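Local coordinates for papain-like protease (Human betacoronavirus 2c EMC/2012, PDB 4RNA), which probably cleaves the viral replicase polyprotein as a papain-like cysteine protease and, as in related coronaviruses, may also remove ubiquitin-like modifiers from host proteins, at residues V214-D219 against N253-T258; H280-R285 against S303-K308; L290-D295 against V299-D304. One frame throughout, in Å; residues are numbered along the deposited sequence.

Along the chain, interaction 1 comes first: segment 214-219, leading into helix 217-221, meets strand 252-258 and closes a loop of 33 residues that holds Cys228 and Cys230 of the zinc site. Interactions 2 and 3 follow, and interaction 3 nests inside interaction 2: the hairpin of strands 290-294 and 299-302 lies within the loop that 280-285 closes with 303-308, and the two contacts share Ser303 and Asp304. Their centres are about 7 Å apart. All three reach one branched sheet. Interactions 1 and 2 meet where strand 252-258 pairs with 304-315, as Val257 N with Trp305 O, and interactions 2 and 3 where strand 280-287 pairs with 290-294.

Interaction 1: V214-D219 against N253-T258; sequences VQTVED and NEKLVT
This is a side-chain contact between a helix N-cap motif and a sheet strand, centred on an amide-amide hydrogen bond between Gln215 and Asn253. It joins the turn before helix 217-221 to strand 252-258 of the branched sheet in this papain-like protease; the nearest CA atoms, of Gln215 and Asn253, are 8.9 Å from each other. Asn253 ND2 donates to Gln215 OE1 at 2.9 Å with an N-H...O angle of 162°. The two amide planes are only 11° apart, and OE1 lies 3° out of the Asn253 amide plane, so the N-H is well aimed. The other end of the Gln215 amide is also held, as NE2 bonds to Thr310 O of strand 304-315; accepting at OE1 and donating at NE2 supports this orientation of the amide. Arg29 of the second subunit packs on both Gln215 and Asn253. At the helix start Thr216 is the N-cap: its OG1 accepts from Asp219 N at 2.9 Å. With OG1 engaged there, the methyl CG2, anti to the carbonyl carbon, faces Lys255, whose chain bends at its last torsion. That bend brings Lys255 NZ to 3.6 Å from Thr216 CG2.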
loop_
_atom_site.group_PDB
_atom_site.type_symbol
_atom_site.label_atom_id
_atom_site.label_comp_id
_atom_site.label_asym_id
_atom_site.label_seq_id
_atom_site.Cartn_x
_atom_site.Cartn_y
_atom_site.Cartn_z
ATOM N N VAL A 214 -12.459 -1.785 19.033
ATOM C CA VAL A 214 -13.828 -1.912 19.644
ATOM C C VAL A 214 -14.786 -1.479 18.556
ATOM O O VAL A 214 -14.384 -0.803 17.563
ATOM C CB VAL A 214 -14.112 -1.129 20.989
ATOM C CG1 VAL A 214 -13.273 -1.639 22.195
ATOM C CG2 VAL A 214 -13.970 0.378 20.793
ATOM N N GLN A 215 -16.049 -1.896 18.712
ATOM C CA GLN A 215 -17.094 -1.556 17.749
ATOM C C GLN A 215 -18.301 -0.845 18.408
ATOM O O GLN A 215 -19.306 -0.564 17.695
ATOM C CB GLN A 215 -17.494 -2.870 17.023
ATOM C CG GLN A 215 -16.386 -3.354 16.047
ATOM C CD GLN A 215 -16.484 -4.813 15.720
ATOM O OE1 GLN A 215 -16.743 -5.630 16.600
ATOM N NE2 GLN A 215 -16.287 -5.168 14.452
ATOM N N THR A 216 -18.198 -0.492 19.720
ATOM C CA THR A 216 -19.302 0.258 20.406
ATOM C C THR A 216 -18.663 1.318 21.227
ATOM O O THR A 216 -17.539 1.096 21.656
ATOM C CB THR A 216 -20.255 -0.596 21.350
ATOM O OG1 THR A 216 -19.610 -1.055 22.532
ATOM C CG2 THR A 216 -20.757 -1.904 20.668
ATOM N N VAL A 217 -19.397 2.395 21.454
ATOM C CA VAL A 217 -18.984 3.483 22.370
ATOM C C VAL A 217 -18.902 3.030 23.852
ATOM O O VAL A 217 -18.024 3.517 24.591
ATOM C CB VAL A 217 -19.902 4.689 22.251
ATOM C CG1 VAL A 217 -19.337 5.805 23.149
ATOM C CG2 VAL A 217 -19.937 5.214 20.780
ATOM N N GLU A 218 -19.852 2.193 24.292
ATOM C CA GLU A 218 -19.754 1.506 25.625
ATOM C C GLU A 218 -18.433 0.799 25.782
ATOM O O GLU A 218 -17.784 1.004 26.795
ATOM C CB GLU A 218 -20.846 0.461 25.836
ATOM C CG GLU A 218 -22.211 1.063 25.988
ATOM C CD GLU A 218 -23.039 0.875 24.732
ATOM O OE1 GLU A 218 -24.278 0.672 24.863
ATOM O OE2 GLU A 218 -22.446 0.911 23.620
ATOM N N ASP A 219 -18.038 -0.042 24.805
ATOM C CA ASP A 219 -16.706 -0.711 24.882
ATOM C C ASP A 219 -15.583 0.266 24.841
ATOM O O ASP A 219 -14.612 0.108 25.594
ATOM C CB ASP A 219 -16.541 -1.811 23.862
ATOM C CG ASP A 219 -17.525 -2.963 24.108
ATOM O OD1 ASP A 219 -17.765 -3.247 25.310
ATOM O OD2 ASP A 219 -18.072 -3.591 23.145
ATOM N N ASN A 253 -17.292 -9.589 13.440
ATOM C CA ASN A 253 -17.741 -9.936 14.811
ATOM C C ASN A 253 -19.254 -10.195 14.762
ATOM O O ASN A 253 -20.028 -9.275 14.488
ATOM C CB ASN A 253 -17.367 -8.762 15.749
ATOM C CG ASN A 253 -17.769 -9.006 17.195
ATOM O OD1 ASN A 253 -18.194 -10.072 17.529
ATOM N ND2 ASN A 253 -17.648 -7.987 18.054
ATOM N N GLU A 254 -19.688 -11.441 14.966
ATOM C CA GLU A 254 -21.115 -11.751 14.837
ATOM C C GLU A 254 -21.909 -11.017 15.946
ATOM O O GLU A 254 -21.530 -11.061 17.104
ATOM C CB GLU A 254 -21.319 -13.250 14.879
ATOM C CG GLU A 254 -22.717 -13.643 14.485
ATOM C CD GLU A 254 -23.068 -14.975 15.088
ATOM O OE1 GLU A 254 -23.074 -15.958 14.329
ATOM O OE2 GLU A 254 -23.286 -15.036 16.326
ATOM N N LYS A 255 -22.948 -10.276 15.577
ATOM C CA LYS A 255 -23.681 -9.482 16.532
ATOM C C LYS A 255 -25.140 -9.537 16.120
ATOM O O LYS A 255 -25.430 -9.780 14.948
ATOM C CB LYS A 255 -23.197 -8.036 16.502
ATOM C CG LYS A 255 -22.173 -7.746 17.574
ATOM C CD LYS A 255 -21.409 -6.484 17.235
ATOM C CE LYS A 255 -20.587 -5.987 18.402
ATOM N NZ LYS A 255 -21.365 -5.197 19.394
ATOM N N LEU A 256 -26.042 -9.295 17.070
ATOM C CA LEU A 256 -27.445 -9.069 16.741
ATOM C C LEU A 256 -27.656 -7.559 16.673
ATOM O O LEU A 256 -27.592 -6.829 17.707
ATOM C CB LEU A 256 -28.442 -9.748 17.731
ATOM C CG LEU A 256 -29.921 -9.949 17.288
ATOM C CD1 LEU A 256 -30.819 -8.721 17.482
ATOM C CD2 LEU A 256 -30.051 -10.496 15.854
ATOM N N VAL A 257 -27.859 -7.072 15.457
ATOM C CA VAL A 257 -28.062 -5.633 15.302
ATOM C C VAL A 257 -29.552 -5.407 15.235
ATOM O O VAL A 257 -30.245 -6.145 14.515
ATOM C CB VAL A 257 -27.342 -5.066 14.044
ATOM C CG1 VAL A 257 -27.651 -3.573 13.927
ATOM C CG2 VAL A 257 -25.818 -5.336 14.089
ATOM N N THR A 258 -30.054 -4.481 16.044
ATOM C CA THR A 258 -31.524 -4.115 16.032
ATOM C C THR A 258 -31.756 -2.607 16.064
ATOM O O THR A 258 -31.076 -1.833 16.801
ATOM C CB THR A 258 -32.335 -4.752 17.270
ATOM O OG1 THR A 258 -33.728 -4.374 17.243
ATOM C CG2 THR A 258 -31.799 -4.273 18.598
#

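Interaction 2: H280-R285 against S303-K308; sequences HYVHAR and SDWKCK
Trp305 CG stands anti to the backbone N (chi1 -166°), which sends the indole across from strand 304-315 toward strand 280-287, and Val282 holds CG1 anti to its own N (chi1 -179°), turning that methyl to the incoming ring. The six-membered end of the indole does the touching. Trp305 CH2 lies 4.1 Å from Val282 CG1, which comes at the ring obliquely, while Trp305 CZ3 lies 4.0 Å from Ala284 CB, a methyl at the ring edge close to its plane. Val282 and Ala284 are two residues apart on their strand and both CB atoms point toward segment 303-308, so the far end of the indole bridges successive positions on one side of the sheet. The ring is packed from within its own strand too: Cys307 CB sits over the centre of one face, 3.5 Å above the plane. Strand 267-272 pairs with both strands and lies between them, and its Val270 touches Trp305. The backbones are too far apart to pair, with 10.4 Å between the CA atoms of Ala284 and Trp305. Both contacts are between carbons, joining buried Val282 and Ala284 to the six-membered end of the indole, consistent with apolar packing on one side of the sheet, with no direction or charge to fix it.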
loop_
_atom_site.group_PDB
_atom_site.type_symbol
_atom_site.label_atom_id
_atom_site.label_comp_id
_atom_site.label_asym_id
_atom_site.label_seq_id
_atom_site.Cartn_x
_atom_site.Cartn_y
_atom_site.Cartn_z
ATOM N N HIS A 280 -17.482 -11.426 1.373
ATOM C CA HIS A 280 -18.251 -10.417 0.682
ATOM C C HIS A 280 -18.658 -9.286 1.604
ATOM O O HIS A 280 -19.106 -9.533 2.728
ATOM C CB HIS A 280 -19.460 -11.135 0.116
ATOM C CG HIS A 280 -20.412 -10.249 -0.569
ATOM N ND1 HIS A 280 -20.032 -9.391 -1.528
ATOM C CD2 HIS A 280 -21.775 -10.089 -0.406
ATOM C CE1 HIS A 280 -21.099 -8.705 -1.953
ATOM N NE2 HIS A 280 -22.170 -9.142 -1.268
ATOM N N TYR A 281 -18.484 -8.030 1.169
ATOM C CA TYR A 281 -18.767 -6.886 2.039
ATOM C C TYR A 281 -20.150 -6.347 1.748
ATOM O O TYR A 281 -20.550 -6.304 0.593
ATOM C CB TYR A 281 -17.744 -5.728 1.853
ATOM C CG TYR A 281 -16.393 -5.992 2.495
ATOM C CD1 TYR A 281 -16.154 -5.627 3.822
ATOM C CD2 TYR A 281 -15.365 -6.576 1.779
ATOM C CE1 TYR A 281 -14.913 -5.825 4.420
ATOM C CE2 TYR A 281 -14.130 -6.806 2.360
ATOM C CZ TYR A 281 -13.911 -6.425 3.685
ATOM O OH TYR A 281 -12.694 -6.637 4.304
ATOM N N VAL A 282 -20.851 -5.887 2.785
ATOM C CA VAL A 282 -22.133 -5.251 2.631
ATOM C C VAL A 282 -22.141 -3.993 3.487
ATOM O O VAL A 282 -21.659 -3.980 4.647
ATOM C CB VAL A 282 -23.256 -6.245 3.053
ATOM C CG1 VAL A 282 -24.659 -5.641 2.886
ATOM C CG2 VAL A 282 -23.132 -7.534 2.249
ATOM N N HIS A 283 -22.687 -2.907 2.939
ATOM C CA HIS A 283 -22.732 -1.648 3.676
ATOM C C HIS A 283 -24.153 -1.467 4.191
ATOM O O HIS A 283 -25.100 -1.655 3.421
ATOM C CB HIS A 283 -22.367 -0.468 2.784
ATOM C CG HIS A 283 -22.462 0.888 3.498
ATOM N ND1 HIS A 283 -21.557 1.276 4.349
ATOM C CD2 HIS A 283 -23.420 1.895 3.442
ATOM C CE1 HIS A 283 -21.837 2.498 4.844
ATOM N NE2 HIS A 283 -22.996 2.901 4.292
ATOM N N ALA A 284 -24.309 -1.081 5.466
ATOM C CA ALA A 284 -25.639 -0.971 6.053
ATOM C C ALA A 284 -25.839 0.445 6.564
ATOM O O ALA A 284 -24.902 1.093 7.131
ATOM C CB ALA A 284 -25.859 -2.007 7.178
ATOM N N ARG A 285 -27.039 0.971 6.340
ATOM C CA ARG A 285 -27.391 2.289 6.940
ATOM C C ARG A 285 -28.677 2.213 7.749
ATOM O O ARG A 285 -29.524 1.380 7.443
ATOM C CB ARG A 285 -27.587 3.337 5.856
ATOM C CG ARG A 285 -26.443 3.349 4.861
ATOM C CD ARG A 285 -26.237 4.745 4.479
ATOM N NE ARG A 285 -25.009 4.921 3.719
ATOM C CZ ARG A 285 -24.884 5.923 2.858
ATOM N NH1 ARG A 285 -25.933 6.717 2.657
ATOM N NH2 ARG A 285 -23.757 6.108 2.171
ATOM N N SER A 303 -35.493 -4.886 10.484
ATOM C CA SER A 303 -35.266 -4.196 11.794
ATOM C C SER A 303 -34.254 -4.928 12.706
ATOM O O SER A 303 -33.745 -4.331 13.666
ATOM C CB SER A 303 -36.571 -3.994 12.522
ATOM O OG SER A 303 -37.173 -5.275 12.659
ATOM N N ASP A 304 -33.944 -6.186 12.382
ATOM C CA ASP A 304 -33.021 -7.038 13.171
ATOM C C ASP A 304 -32.189 -7.871 12.253
ATOM O O ASP A 304 -32.710 -8.523 11.322
ATOM C CB ASP A 304 -33.782 -7.992 14.121
ATOM C CG ASP A 304 -34.669 -7.236 15.103
ATOM O OD1 ASP A 304 -35.812 -6.925 14.728
ATOM O OD2 ASP A 304 -34.211 -6.854 16.207
ATOM N N TRP A 305 -30.894 -7.924 12.570
ATOM C CA TRP A 305 -29.920 -8.584 11.729
ATOM C C TRP A 305 -28.782 -9.135 12.518
ATOM O O TRP A 305 -28.057 -8.386 13.209
ATOM C CB TRP A 305 -29.391 -7.621 10.674
ATOM C CG TRP A 305 -28.621 -8.272 9.554
ATOM C CD1 TRP A 305 -28.669 -9.591 9.124
ATOM C CD2 TRP A 305 -27.715 -7.597 8.615
ATOM N NE1 TRP A 305 -27.839 -9.775 8.038
ATOM C CE2 TRP A 305 -27.259 -8.611 7.675
ATOM C CE3 TRP A 305 -27.271 -6.269 8.454
ATOM C CZ2 TRP A 305 -26.361 -8.305 6.627
ATOM C CZ3 TRP A 305 -26.377 -5.971 7.391
ATOM C CH2 TRP A 305 -25.936 -6.962 6.512
ATOM N N LYS A 306 -28.624 -10.455 12.406
ATOM C CA LYS A 306 -27.478 -11.157 12.942
ATOM C C LYS A 306 -26.447 -11.232 11.832
ATOM O O LYS A 306 -26.655 -11.844 10.795
ATOM C CB LYS A 306 -27.823 -12.575 13.455
ATOM C CG LYS A 306 -26.638 -13.225 14.192
ATOM C CD LYS A 306 -27.029 -14.415 15.061
ATOM C CE LYS A 306 -27.263 -15.681 14.250
ATOM N NZ LYS A 306 -27.430 -16.871 15.136
ATOM N N CYS A 307 -25.311 -10.611 12.075
ATOM C CA CYS A 307 -24.305 -10.426 11.014
ATOM C C CYS A 307 -22.936 -10.084 11.669
ATOM O O CYS A 307 -22.871 -9.665 12.833
ATOM C CB CYS A 307 -24.742 -9.273 10.099
ATOM S SG CYS A 307 -24.911 -7.734 11.065
ATOM N N LYS A 308 -21.881 -10.230 10.879
ATOM C CA LYS A 308 -20.481 -9.992 11.298
ATOM C C LYS A 308 -20.035 -8.601 10.923
ATOM O O LYS A 308 -19.636 -8.312 9.782
ATOM C CB LYS A 308 -19.583 -11.030 10.643
ATOM C CG LYS A 308 -20.004 -12.465 10.976
ATOM C CD LYS A 308 -19.322 -13.397 9.993
ATOM C CE LYS A 308 -19.193 -14.801 10.552
ATOM N NZ LYS A 308 -18.396 -15.577 9.550
#

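Interaction 3: L290-D295 against V299-D304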
loop_
_atom_site.group_PDB
_atom_site.type_symbol
_atom_site.label_atom_id
_atom_site.label_comp_id
_atom_site.label_asym_id
_atom_site.label_seq_id
_atom_site.Cartn_x
_atom_site.Cartn_y
_atom_site.Cartn_z
ATOM N N LEU A 290 -35.236 1.427 10.186
ATOM C CA LEU A 290 -34.841 0.121 9.609
ATOM C C LEU A 290 -33.348 0.067 9.283
ATOM O O LEU A 290 -32.700 1.103 9.226
ATOM C CB LEU A 290 -35.618 -0.189 8.339
ATOM C CG LEU A 290 -37.133 -0.476 8.446
ATOM C CD1 LEU A 290 -37.660 -0.481 7.028
ATOM C CD2 LEU A 290 -37.447 -1.808 9.138
ATOM N N ILE A 291 -32.834 -1.137 9.063
ATOM C CA ILE A 291 -31.467 -1.299 8.615
ATOM C C ILE A 291 -31.571 -1.477 7.108
ATOM O O ILE A 291 -32.206 -2.441 6.645
ATOM C CB ILE A 291 -30.792 -2.559 9.216
ATOM C CG1 ILE A 291 -30.681 -2.470 10.735
ATOM C CG2 ILE A 291 -29.442 -2.830 8.539
ATOM C CD1 ILE A 291 -30.441 -3.819 11.409
ATOM N N LEU A 292 -30.969 -0.555 6.337
ATOM C CA LEU A 292 -30.877 -0.716 4.873
ATOM C C LEU A 292 -29.549 -1.360 4.515
ATOM O O LEU A 292 -28.495 -0.825 4.864
ATOM C CB LEU A 292 -30.993 0.627 4.142
ATOM C CG LEU A 292 -31.973 1.738 4.544
ATOM C CD1 LEU A 292 -32.157 2.688 3.374
ATOM C CD2 LEU A 292 -33.304 1.195 5.021
ATOM N N LYS A 293 -29.608 -2.502 3.851
ATOM C CA LYS A 293 -28.438 -3.294 3.508
ATOM C C LYS A 293 -28.152 -3.090 2.032
ATOM O O LYS A 293 -28.938 -3.506 1.168
ATOM C CB LYS A 293 -28.675 -4.795 3.749
ATOM C CG LYS A 293 -29.187 -5.137 5.146
ATOM C CD LYS A 293 -30.318 -6.184 5.088
ATOM C CE LYS A 293 -29.830 -7.615 5.175
ATOM N NZ LYS A 293 -30.973 -8.478 5.638
ATOM N N PHE A 294 -27.026 -2.444 1.744
ATOM C CA PHE A 294 -26.646 -2.094 0.392
ATOM C C PHE A 294 -25.594 -3.069 -0.051
ATOM O O PHE A 294 -24.378 -2.952 0.274
ATOM C CB PHE A 294 -26.116 -0.679 0.363
ATOM C CG PHE A 294 -27.163 0.368 0.575
ATOM C CD1 PHE A 294 -27.921 0.826 -0.504
ATOM C CD2 PHE A 294 -27.369 0.941 1.822
ATOM C CE1 PHE A 294 -28.888 1.800 -0.329
ATOM C CE2 PHE A 294 -28.324 1.919 2.007
ATOM C CZ PHE A 294 -29.084 2.366 0.925
ATOM N N ASP A 295 -26.056 -4.082 -0.742
ATOM C CA ASP A 295 -25.165 -5.117 -1.154
ATOM C C ASP A 295 -24.833 -4.872 -2.615
ATOM O O ASP A 295 -25.520 -5.376 -3.530
ATOM C CB ASP A 295 -25.796 -6.488 -0.946
ATOM C CG ASP A 295 -24.904 -7.602 -1.458
ATOM O OD1 ASP A 295 -23.789 -7.287 -1.936
ATOM O OD2 ASP A 295 -25.301 -8.783 -1.414
ATOM N N VAL A 299 -30.536 -3.374 -2.578
ATOM C CA VAL A 299 -30.930 -2.972 -1.218
ATOM C C VAL A 299 -31.969 -3.917 -0.591
ATOM O O VAL A 299 -32.829 -4.438 -1.285
ATOM C CB VAL A 299 -31.300 -1.458 -1.066
ATOM C CG1 VAL A 299 -32.660 -1.141 -1.637
ATOM C CG2 VAL A 299 -31.324 -1.038 0.398
ATOM N N SER A 300 -31.817 -4.196 0.696
ATOM C CA SER A 300 -32.752 -4.997 1.497
ATOM C C SER A 300 -32.917 -4.280 2.808
ATOM O O SER A 300 -32.041 -3.513 3.206
ATOM C CB SER A 300 -32.174 -6.376 1.775
ATOM O OG SER A 300 -32.151 -7.086 0.567
ATOM N N LYS A 301 -34.045 -4.512 3.476
ATOM C CA LYS A 301 -34.352 -3.822 4.733
ATOM C C LYS A 301 -34.810 -4.836 5.796
ATOM O O LYS A 301 -35.374 -5.886 5.475
ATOM C CB LYS A 301 -35.430 -2.726 4.564
ATOM C CG LYS A 301 -35.236 -1.803 3.392
ATOM C CD LYS A 301 -36.503 -1.025 3.027
ATOM C CE LYS A 301 -36.272 -0.407 1.646
ATOM N NZ LYS A 301 -37.087 0.809 1.396
ATOM N N THR A 302 -34.531 -4.527 7.059
ATOM C CA THR A 302 -34.928 -5.380 8.156
ATOM C C THR A 302 -34.788 -4.538 9.400
ATOM O O THR A 302 -34.060 -3.559 9.365
ATOM C CB THR A 302 -34.042 -6.637 8.271
ATOM O OG1 THR A 302 -34.548 -7.451 9.337
ATOM C CG2 THR A 302 -32.578 -6.246 8.572
ATOM N N SER A 303 -35.493 -4.886 10.484
ATOM C CA SER A 303 -35.266 -4.196 11.794
ATOM C C SER A 303 -34.254 -4.928 12.706
ATOM O O SER A 303 -33.745 -4.331 13.666
ATOM C CB SER A 303 -36.571 -3.994 12.522
ATOM O OG SER A 303 -37.173 -5.275 12.659
ATOM N N ASP A 304 -33.944 -6.186 12.382
ATOM C CA ASP A 304 -33.021 -7.038 13.171
ATOM C C ASP A 304 -32.189 -7.871 12.253
ATOM O O ASP A 304 -32.710 -8.523 11.322
ATOM C CB ASP A 304 -33.782 -7.992 14.121
ATOM C CG ASP A 304 -34.669 -7.236 15.103
ATOM O OD1 ASP A 304 -35.812 -6.925 14.728
ATOM O OD2 ASP A 304 -34.211 -6.854 16.207
HETATM O O HOH W 1 -32.127 -9.635 8.162
#
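Ile291 and Thr302 form a hydrogen-bonded pair of an antiparallel beta hairpin, strands 290-294 and 299-302, whose axes approach to 4.5 Å with their directions 157° apart. Ile291 N gives to Thr302 O at 2.7 Å and Lys293 N to Ser300 O at 2.7 Å. The return bonds, Thr302 N to Ile291 O and Ser300 N to Lys293 O, are longer and more bent, the first with an N-H...O angle of 143°. The alternate pairs, Leu292 with Lys301 and Phe294 with Val299, are non-hydrogen-bonded; here CA-H...O contacts join in, with Val299 CA at 3.2 Å from Lys293 O.

Apolar contacts lie on the face bearing Leu292, Phe294, Val299 and Lys301. Val299 CG2, anti to its backbone N, sits over one face of the Phe294 ring, offset toward the rim, in a CH-pi contact 4.0 Å from the centroid and 19° off the normal. Leu292 and Lys301 run side by side in the same direction, with Leu292 CD2 at 3.9 Å from Lys301 CG.

On the face of Ile291, Lys293, Ser300 and Thr302 apolar and polar contacts mix. Ile291 CB lies beside the Thr302 methyl CG2. The Lys293 chain bends at its second and third torsions, bringing CD to 3.8 Å from Ser300 CB and NZ near Thr302 CG2. Lys293 NZ donates to water 1 at 3.0 Å; the water in turn gives a weak bond to Asp304 O. Lys293 also makes a cation-pi interaction with Trp305. Beyond the hairpin, Leu292 and Phe294 bond through their backbones to Arg285 and His283, joining it to strand 280-287.

The chemistry thus combines paired strand edges, whose backbone N-H and C=O groups satisfy one another, with a Lys293 ammonium whose positive charge is probably eased by water 1 and the Trp305 indole.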